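PDB 6JMB: ofchtiv-allosamidin from Ostrinia furnacalis, which probably hydrolyses the beta-1,4 linkages of chitin as a group IV insect chitinase of glycosyl hydrolase family 18, and here binds the inhibitor allosamidin. Local coordinates for residues Pro30-Thr34 with Leu364-Asn368. Numbering follows the deposited sequence.
Sequences PFLCT and LNTIN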
loop_
_atom_site.group_PDB
_atom_site.type_symbol
_atom_site.label_atom_id
_atom_site.label_comp_id
_atom_site.label_asym_id
_atom_site.label_seq_id
_atom_site.Cartn_x
_atom_site.Cartn_y
_atom_site.Cartn_z
ATOM N N PRO A 30 -14.053 3.543 -11.458
ATOM C CA PRO A 30 -12.949 3.025 -12.277
ATOM C C PRO A 30 -12.240 4.082 -13.105
ATOM O O PRO A 30 -11.240 3.754 -13.753
ATOM C CB PRO A 30 -13.636 1.993 -13.172
ATOM C CG PRO A 30 -15.034 2.516 -13.316
ATOM C CD PRO A 30 -15.374 3.178 -12.000
ATOM N N PHE A 31 -12.723 5.323 -13.123
ATOM C CA PHE A 31 -12.034 6.388 -13.838
ATOM C C PHE A 31 -11.080 7.181 -12.958
ATOM O O PHE A 31 -10.401 8.080 -13.460
ATOM C CB PHE A 31 -13.045 7.321 -14.508
ATOM C CG PHE A 31 -13.653 6.747 -15.752
ATOM C CD1 PHE A 31 -12.926 6.702 -16.930
ATOM C CD2 PHE A 31 -14.945 6.246 -15.742
ATOM C CE1 PHE A 31 -13.480 6.176 -18.085
ATOM C CE2 PHE A 31 -15.501 5.713 -16.897
ATOM C CZ PHE A 31 -14.762 5.684 -18.065
ATOM N N LEU A 32 -11.009 6.879 -11.666
ATOM C CA LEU A 32 -10.070 7.537 -10.774
ATOM C C LEU A 32 -8.790 6.740 -10.589
ATOM O O LEU A 32 -7.919 7.154 -9.819
ATOM C CB LEU A 32 -10.726 7.819 -9.421
ATOM C CG LEU A 32 -11.817 8.892 -9.434
ATOM C CD1 LEU A 32 -12.432 9.055 -8.045
ATOM C CD2 LEU A 32 -11.254 10.215 -9.940
ATOM N N CYS A 33 -8.666 5.608 -11.274
ATOM C CA CYS A 33 -7.471 4.781 -11.247
ATOM C C CYS A 33 -7.103 4.421 -12.677
ATOM O O CYS A 33 -7.971 4.356 -13.553
ATOM C CB CYS A 33 -7.753 3.478 -10.496
ATOM S SG CYS A 33 -8.559 3.716 -8.904
ATOM N N THR A 34 -5.812 4.192 -12.917
ATOM C CA THR A 34 -5.384 3.559 -14.158
ATOM C C THR A 34 -5.165 2.067 -13.990
ATOM O O THR A 34 -5.319 1.308 -14.953
ATOM C CB THR A 34 -4.094 4.191 -14.697
ATOM O OG1 THR A 34 -3.043 4.041 -13.739
ATOM C CG2 THR A 34 -4.302 5.667 -14.979
ATOM N N LEU A 364 -8.360 10.508 -3.409
ATOM C CA LEU A 364 -8.104 9.979 -4.742
ATOM C C LEU A 364 -8.247 11.062 -5.806
ATOM O O LEU A 364 -7.439 11.132 -6.741
ATOM C CB LEU A 364 -9.033 8.795 -5.004
ATOM C CG LEU A 364 -8.770 7.960 -6.256
ATOM C CD1 LEU A 364 -7.311 7.554 -6.380
ATOM C CD2 LEU A 364 -9.660 6.732 -6.231
ATOM N N ASN A 365 -9.251 11.934 -5.674
ATOM C CA ASN A 365 -9.360 13.064 -6.596
ATOM C C ASN A 365 -8.146 13.979 -6.493
ATOM O O ASN A 365 -7.652 14.479 -7.512
ATOM C CB ASN A 365 -10.653 13.841 -6.350
ATOM C CG ASN A 365 -11.828 13.261 -7.104
ATOM O OD1 ASN A 365 -11.876 13.307 -8.336
ATOM N ND2 ASN A 365 -12.787 12.713 -6.372
ATOM N N THR A 366 -7.637 14.191 -5.277
ATOM C CA THR A 366 -6.435 15.006 -5.114
ATOM C C THR A 366 -5.263 14.410 -5.887
ATOM O O THR A 366 -4.539 15.127 -6.590
ATOM C CB THR A 366 -6.089 15.145 -3.629
ATOM O OG1 THR A 366 -7.136 15.860 -2.963
ATOM C CG2 THR A 366 -4.788 15.911 -3.456
ATOM N N ILE A 367 -5.059 13.097 -5.770
ATOM C CA ILE A 367 -3.974 12.441 -6.495
ATOM C C ILE A 367 -4.114 12.674 -7.993
ATOM O O ILE A 367 -3.154 13.062 -8.673
ATOM C CB ILE A 367 -3.937 10.940 -6.158
ATOM C CG1 ILE A 367 -3.523 10.738 -4.705
ATOM C CG2 ILE A 367 -2.978 10.216 -7.090
ATOM C CD1 ILE A 367 -3.790 9.333 -4.192
ATOM N N ASN A 368 -5.318 12.451 -8.527
ATOM C CA ASN A 368 -5.528 12.594 -9.964
ATOM C C ASN A 368 -5.309 14.036 -10.408
ATOM O O ASN A 368 -4.698 14.285 -11.454
ATOM C CB ASN A 368 -6.934 12.117 -10.328
ATOM C CG ASN A 368 -7.017 10.606 -10.471
ATOM O OD1 ASN A 368 -6.825 10.068 -11.560
ATOM N ND2 ASN A 368 -7.300 9.917 -9.372
#
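Leu32 meets Leu364, Asn365 and Asn368 where the last helix of the TIM barrel, 362-373, packs against the loop leading from strand 5-11 into strand 35-43. Followed outward, the Leu32 side chain touches the helix through CB and both methyls. Its CB sits 3.5 Å from Leu364 CD2, and beyond CG the methyls diverge over the amide of Asn365. Leu32 CD2 lies 3.5 Å from Asn365 OD1 and 4.0 Å from Asn368 ND2; Leu32 CD1 lies 4.0 Å from both Leu364 CD2 and Asn365 ND2, which donates to Phe361 O. The one hydrogen bond across the contact joins a side-chain amide to a loop carbonyl: Asn368 ND2 donates to Leu32 O at 2.9 Å (N-H...O 163°). Asn368 ND2 also donates to Leu364 O, one turn back, at 2.9 Å; both acceptors lie close to the amide plane, and the two bonds hold the amide. With alanine in place of Asn368, Leu32 O is likely to be left without this donor. Leu364 CG stands anti to its own N (chi1 -170°), and with chi2 at 49° Leu364 CD2 comes 4.2 Å from Cys33 SG, disulfide-bonded to Cys8 of strand 5-11. At Leu364 O, Asn368 N and Asn368 ND2 arrive from opposite faces of the carbonyl plane.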